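Local coordinates for putative polyphosphate kinase 2 (Pseudomonas aeruginosa PAO1, PDB 3CZP), which uses inorganic polyphosphate as phosphate donor to convert AMP to ADP and, less efficiently, GMP to GDP, at residues A7-A21 with E214-R227. Sequence-based numbering, arbitrary orientation.
Sequences AEVGHSIDKDTYEKA and EGADERYRALTVGR. With GOL (glycerol), chain I.
Helix 15-21 and helix 218-227 run nearly parallel, their axes 10.2 Å apart at a 25° angle, while the residues before helix 15-21 pass the end of strand 210-214 and the start of helix 218-227. Glu214 reaches these residues with CG anti to the backbone N (chi1 -171°) and an extended chain. Its OE1 accepts three N-H groups: Gly10 N on the syn lone pair, His11 N from above the carboxylate plane, and His11 ND1 at 2.8 Å, nearly in line with the C-O bond and in the imidazole plane. Ring and carboxylate stand perpendicular; OE2 is hydrogen-bonded to Gln160 NE2. His11 CB makes a CH-pi contact over the centre of the Tyr220 ring, 3.3 Å from its centroid; the imidazole is slid off to one side, with Tyr220 OH over its face near the rim, and the rings, their planes 20° apart, barely overlap. Asp217 N-caps its helix: OD2 accepts Tyr220 N from one face of the carboxylate and Ile13 N, at 3.0 Å, from the other. In this P-loop-type domain, the N-terminal of two fused PPK2 domains and apparently inactive, the contact joins helix 15-39 to helix 218-238, which follows the edge strand 210-214 of the parallel sheet. Ile13 CD1 lies against Tyr220 CA and, 3.8 Å away, Leu223 CD2, which also meets Ala21 CB. Arg219 CG makes a CH-pi contact over the Tyr18 ring, 3.8 Å from its centroid, and the guanidinium turns one face to Lys15 CB; a water links Arg219 NH2 with Asp217 OD1. Trp66 of helix 56-66 packs against both Tyr18 and Ala222.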
loop_
_atom_site.group_PDB
_atom_site.type_symbol
_atom_site.label_atom_id
_atom_site.label_comp_id
_atom_site.label_asym_id
_atom_site.label_seq_id
_atom_site.Cartn_x
_atom_site.Cartn_y
_atom_site.Cartn_z
ATOM N N ALA A 7 41.149 -0.043 -3.582
ATOM C CA ALA A 7 40.360 -0.716 -4.594
ATOM C C ALA A 7 40.794 -0.201 -5.986
ATOM O O ALA A 7 39.991 -0.163 -6.950
ATOM C CB ALA A 7 38.863 -0.440 -4.358
ATOM N N GLU A 8 42.039 0.255 -6.068
ATOM C CA GLU A 8 42.626 0.674 -7.342
ATOM C C GLU A 8 43.888 -0.116 -7.648
ATOM O O GLU A 8 44.529 0.136 -8.672
ATOM C CB GLU A 8 42.898 2.183 -7.321
ATOM C CG GLU A 8 41.616 2.981 -7.369
ATOM C CD GLU A 8 41.810 4.456 -7.533
ATOM O OE1 GLU A 8 42.956 4.909 -7.508
ATOM O OE2 GLU A 8 40.803 5.170 -7.676
ATOM N N VAL A 9 44.201 -1.083 -6.772
ATOM C CA VAL A 9 45.400 -1.942 -6.879
ATOM C C VAL A 9 45.237 -3.036 -7.971
ATOM O O VAL A 9 46.229 -3.610 -8.442
ATOM C CB VAL A 9 45.774 -2.593 -5.485
ATOM C CG1 VAL A 9 47.018 -3.557 -5.633
ATOM C CG2 VAL A 9 46.023 -1.494 -4.390
ATOM N N GLY A 10 44.002 -3.341 -8.380
ATOM C CA GLY A 10 43.796 -4.241 -9.547
ATOM C C GLY A 10 43.440 -5.679 -9.198
ATOM O O GLY A 10 43.960 -6.631 -9.815
ATOM N N HIS A 11 42.537 -5.833 -8.227
ATOM C CA HIS A 11 42.069 -7.157 -7.765
ATOM C C HIS A 11 41.471 -7.985 -8.922
ATOM O O HIS A 11 40.742 -7.443 -9.742
ATOM C CB HIS A 11 41.021 -7.006 -6.665
ATOM C CG HIS A 11 41.476 -6.247 -5.464
ATOM N ND1 HIS A 11 41.448 -4.868 -5.401
ATOM C CD2 HIS A 11 41.893 -6.671 -4.246
ATOM C CE1 HIS A 11 41.846 -4.477 -4.205
ATOM N NE2 HIS A 11 42.106 -5.548 -3.478
ATOM N N SER A 12 41.828 -9.273 -8.947
ATOM C CA SER A 12 41.498 -10.276 -9.981
ATOM C C SER A 12 41.216 -11.593 -9.292
ATOM O O SER A 12 41.885 -11.921 -8.307
ATOM C CB SER A 12 42.748 -10.637 -10.811
ATOM O OG SER A 12 42.904 -9.826 -11.946
ATOM N N ILE A 13 40.334 -12.413 -9.869
ATOM C CA ILE A 13 40.224 -13.815 -9.470
ATOM C C ILE A 13 40.154 -14.630 -10.750
ATOM O O ILE A 13 39.403 -14.306 -11.670
ATOM C CB ILE A 13 39.008 -14.094 -8.572
ATOM C CG1 ILE A 13 39.167 -13.365 -7.237
ATOM C CG2 ILE A 13 38.816 -15.598 -8.329
ATOM C CD1 ILE A 13 37.947 -13.485 -6.338
ATOM N N ASP A 14 40.962 -15.682 -10.802
ATOM C CA ASP A 14 41.058 -16.542 -11.989
ATOM C C ASP A 14 39.790 -17.358 -12.180
ATOM O O ASP A 14 39.082 -17.656 -11.231
ATOM C CB ASP A 14 42.313 -17.449 -11.936
ATOM C CG ASP A 14 42.124 -18.645 -11.059
ATOM O OD1 ASP A 14 42.543 -18.610 -9.876
ATOM O OD2 ASP A 14 41.508 -19.610 -11.533
ATOM N N LYS A 15 39.524 -17.715 -13.430
ATOM C CA LYS A 15 38.304 -18.440 -13.792
ATOM C C LYS A 15 38.043 -19.733 -12.977
ATOM O O LYS A 15 36.946 -19.984 -12.560
ATOM C CB LYS A 15 38.300 -18.722 -15.293
ATOM C CG LYS A 15 37.098 -19.516 -15.752
ATOM C CD LYS A 15 37.152 -19.859 -17.265
ATOM C CE LYS A 15 36.470 -21.244 -17.570
ATOM N NZ LYS A 15 37.388 -22.484 -17.414
ATOM N N ASP A 16 39.057 -20.551 -12.766
ATOM C CA ASP A 16 38.876 -21.836 -12.116
ATOM C C ASP A 16 38.638 -21.702 -10.595
ATOM O O ASP A 16 37.803 -22.393 -10.041
ATOM C CB ASP A 16 40.045 -22.713 -12.460
ATOM C CG ASP A 16 40.157 -22.930 -13.969
ATOM O OD1 ASP A 16 39.355 -23.730 -14.504
ATOM O OD2 ASP A 16 40.998 -22.269 -14.615
ATOM N N THR A 17 39.366 -20.818 -9.932
ATOM C CA THR A 17 39.170 -20.540 -8.508
ATOM C C THR A 17 37.741 -19.967 -8.297
ATOM O O THR A 17 37.063 -20.326 -7.340
ATOM C CB THR A 17 40.246 -19.478 -8.018
ATOM O OG1 THR A 17 41.548 -20.021 -8.095
ATOM C CG2 THR A 17 40.011 -18.969 -6.584
ATOM N N TYR A 18 37.324 -19.062 -9.185
ATOM C CA TYR A 18 36.012 -18.440 -9.172
ATOM C C TYR A 18 34.882 -19.481 -9.309
ATOM O O TYR A 18 33.948 -19.484 -8.515
ATOM C CB TYR A 18 35.898 -17.451 -10.347
ATOM C CG TYR A 18 34.519 -16.831 -10.592
ATOM C CD1 TYR A 18 34.021 -15.797 -9.774
ATOM C CD2 TYR A 18 33.736 -17.262 -11.648
ATOM C CE1 TYR A 18 32.761 -15.197 -10.030
ATOM C CE2 TYR A 18 32.466 -16.710 -11.907
ATOM C CZ TYR A 18 32.007 -15.661 -11.124
ATOM O OH TYR A 18 30.772 -15.129 -11.375
ATOM N N GLU A 19 34.963 -20.311 -10.339
ATOM C CA GLU A 19 33.898 -21.239 -10.609
ATOM C C GLU A 19 33.723 -22.212 -9.452
ATOM O O GLU A 19 32.583 -22.517 -9.083
ATOM C CB GLU A 19 34.157 -21.983 -11.904
ATOM C CG GLU A 19 33.996 -21.088 -13.124
ATOM C CD GLU A 19 34.280 -21.808 -14.429
ATOM O OE1 GLU A 19 34.783 -22.981 -14.420
ATOM O OE2 GLU A 19 34.005 -21.179 -15.481
ATOM N N LYS A 20 34.844 -22.749 -8.929
ATOM C CA LYS A 20 34.800 -23.590 -7.729
ATOM C C LYS A 20 34.098 -22.897 -6.516
ATOM O O LYS A 20 33.221 -23.464 -5.852
ATOM C CB LYS A 20 36.213 -23.996 -7.346
ATOM C CG LYS A 20 36.292 -24.763 -6.061
ATOM C CD LYS A 20 37.592 -25.445 -5.836
ATOM C CE LYS A 20 37.832 -25.590 -4.333
ATOM N NZ LYS A 20 39.064 -26.354 -4.023
ATOM N N ALA A 21 34.512 -21.682 -6.228
ATOM C CA ALA A 21 33.957 -20.929 -5.099
ATOM C C ALA A 21 32.437 -20.647 -5.276
ATOM O O ALA A 21 31.631 -20.773 -4.326
ATOM C CB ALA A 21 34.751 -19.663 -4.907
ATOM N N GLU A 214 36.449 -3.124 -5.924
ATOM C CA GLU A 214 37.013 -2.827 -7.233
ATOM C C GLU A 214 36.275 -3.591 -8.350
ATOM O O GLU A 214 36.134 -4.820 -8.311
ATOM C CB GLU A 214 38.521 -3.147 -7.270
ATOM C CG GLU A 214 39.156 -2.643 -8.565
ATOM C CD GLU A 214 40.679 -2.761 -8.602
ATOM O OE1 GLU A 214 41.277 -3.158 -7.568
ATOM O OE2 GLU A 214 41.267 -2.434 -9.675
ATOM N N GLY A 215 35.805 -2.860 -9.352
ATOM C CA GLY A 215 34.911 -3.436 -10.340
ATOM C C GLY A 215 35.514 -3.814 -11.678
ATOM O O GLY A 215 34.789 -4.176 -12.618
ATOM N N ALA A 216 36.833 -3.755 -11.781
ATOM C CA ALA A 216 37.501 -3.941 -13.048
ATOM C C ALA A 216 37.429 -5.420 -13.420
ATOM O O ALA A 216 37.225 -5.735 -14.571
ATOM C CB ALA A 216 38.939 -3.428 -12.981
ATOM N N ASP A 217 37.530 -6.304 -12.427
ATOM C CA ASP A 217 37.399 -7.732 -12.648
ATOM C C ASP A 217 36.003 -8.285 -12.277
ATOM O O ASP A 217 35.606 -8.291 -11.116
ATOM C CB ASP A 217 38.537 -8.499 -11.954
ATOM C CG ASP A 217 38.568 -9.957 -12.352
ATOM O OD1 ASP A 217 38.803 -10.263 -13.538
ATOM O OD2 ASP A 217 38.399 -10.825 -11.474
ATOM N N GLU A 218 35.284 -8.789 -13.290
ATOM C CA GLU A 218 33.929 -9.323 -13.127
ATOM C C GLU A 218 33.910 -10.425 -12.060
ATOM O O GLU A 218 33.055 -10.449 -11.165
ATOM C CB GLU A 218 33.452 -9.974 -14.413
ATOM C CG GLU A 218 32.967 -9.112 -15.519
ATOM C CD GLU A 218 32.507 -9.995 -16.717
ATOM O OE1 GLU A 218 33.221 -10.958 -17.107
ATOM O OE2 GLU A 218 31.398 -9.763 -17.237
ATOM N N ARG A 219 34.860 -11.351 -12.171
ATOM C CA ARG A 219 34.974 -12.456 -11.211
ATOM C C ARG A 219 35.244 -11.988 -9.790
ATOM O O ARG A 219 34.549 -12.350 -8.862
ATOM C CB ARG A 219 36.062 -13.432 -11.648
ATOM C CG ARG A 219 35.687 -14.140 -12.907
ATOM C CD ARG A 219 36.628 -15.161 -13.286
ATOM N NE ARG A 219 36.316 -15.513 -14.655
ATOM C CZ ARG A 219 37.008 -15.140 -15.733
ATOM N NH1 ARG A 219 36.583 -15.549 -16.928
ATOM N NH2 ARG A 219 38.110 -14.400 -15.641
ATOM N N TYR A 220 36.250 -11.162 -9.605
ATOM C CA TYR A 220 36.515 -10.623 -8.276
ATOM C C TYR A 220 35.320 -9.831 -7.670
ATOM O O TYR A 220 35.031 -9.965 -6.492
ATOM C CB TYR A 220 37.708 -9.690 -8.329
ATOM C CG TYR A 220 37.920 -8.927 -7.059
ATOM C CD1 TYR A 220 38.579 -9.503 -5.988
ATOM C CD2 TYR A 220 37.436 -7.644 -6.919
ATOM C CE1 TYR A 220 38.762 -8.823 -4.820
ATOM C CE2 TYR A 220 37.605 -6.949 -5.739
ATOM C CZ TYR A 220 38.316 -7.532 -4.701
ATOM O OH TYR A 220 38.461 -6.840 -3.517
ATOM N N ARG A 221 34.708 -8.968 -8.466
ATOM C CA ARG A 221 33.675 -8.086 -7.958
ATOM C C ARG A 221 32.425 -8.861 -7.510
ATOM O O ARG A 221 31.877 -8.583 -6.441
ATOM C CB ARG A 221 33.344 -6.972 -8.978
ATOM C CG ARG A 221 32.434 -7.385 -10.122
ATOM C CD ARG A 221 32.347 -6.269 -11.167
ATOM N NE ARG A 221 31.561 -6.676 -12.314
ATOM C CZ ARG A 221 31.631 -6.143 -13.539
ATOM N NH1 ARG A 221 32.472 -5.162 -13.822
ATOM N NH2 ARG A 221 30.807 -6.579 -14.497
ATOM N N ALA A 222 31.989 -9.853 -8.306
ATOM C CA ALA A 222 30.799 -10.628 -7.957
ATOM C C ALA A 222 31.013 -11.520 -6.781
ATOM O O ALA A 222 30.170 -11.579 -5.901
ATOM C CB ALA A 222 30.305 -11.474 -9.119
ATOM N N LEU A 223 32.107 -12.275 -6.809
ATOM C CA LEU A 223 32.453 -13.134 -5.705
ATOM C C LEU A 223 32.649 -12.383 -4.398
ATOM O O LEU A 223 32.285 -12.886 -3.350
ATOM C CB LEU A 223 33.711 -13.951 -6.033
ATOM C CG LEU A 223 33.903 -15.269 -5.265
ATOM C CD1 LEU A 223 32.730 -16.184 -5.377
ATOM C CD2 LEU A 223 35.173 -16.000 -5.728
ATOM N N THR A 224 33.314 -11.223 -4.470
ATOM C CA THR A 224 33.579 -10.406 -3.277
ATOM C C THR A 224 32.291 -9.918 -2.567
ATOM O O THR A 224 32.078 -10.144 -1.343
ATOM C CB THR A 224 34.574 -9.282 -3.568
ATOM O OG1 THR A 224 35.806 -9.875 -3.954
ATOM C CG2 THR A 224 34.800 -8.366 -2.330
ATOM N N VAL A 225 31.398 -9.352 -3.357
ATOM C CA VAL A 225 30.051 -8.926 -2.900
ATOM C C VAL A 225 29.244 -10.109 -2.330
ATOM O O VAL A 225 28.643 -10.011 -1.242
ATOM C CB VAL A 225 29.242 -8.270 -4.056
ATOM C CG1 VAL A 225 27.699 -8.096 -3.681
ATOM C CG2 VAL A 225 29.838 -6.934 -4.486
ATOM N N GLY A 226 29.231 -11.236 -3.055
ATOM C CA GLY A 226 28.499 -12.431 -2.602
ATOM C C GLY A 226 29.019 -12.992 -1.296
ATOM O O GLY A 226 28.239 -13.416 -0.438
ATOM N N ARG A 227 30.343 -13.010 -1.149
ATOM C CA ARG A 227 30.999 -13.435 0.105
ATOM C C ARG A 227 30.638 -12.508 1.255
ATOM O O ARG A 227 30.391 -12.955 2.369
ATOM C CB ARG A 227 32.520 -13.430 -0.062
ATOM C CG ARG A 227 33.031 -14.592 -0.911
ATOM C CD ARG A 227 34.508 -14.432 -1.191
ATOM N NE ARG A 227 35.057 -15.717 -1.547
ATOM C CZ ARG A 227 36.202 -15.880 -2.180
ATOM N NH1 ARG A 227 36.926 -14.838 -2.524
ATOM N NH2 ARG A 227 36.603 -17.104 -2.453
HETATM C C1 GOL I . 33.343 -19.865 -0.863
HETATM O O1 GOL I . 32.533 -20.585 -1.788
HETATM C C2 GOL I . 32.882 -18.392 -0.764
HETATM O O2 GOL I . 33.742 -17.751 -1.648
HETATM C C3 GOL I . 32.913 -17.621 0.593
HETATM O O3 GOL I . 32.262 -18.201 1.696
HETATM O O HOH W 1 38.287 -5.744 -9.778
HETATM O O HOH W 2 39.734 -12.967 -13.810
#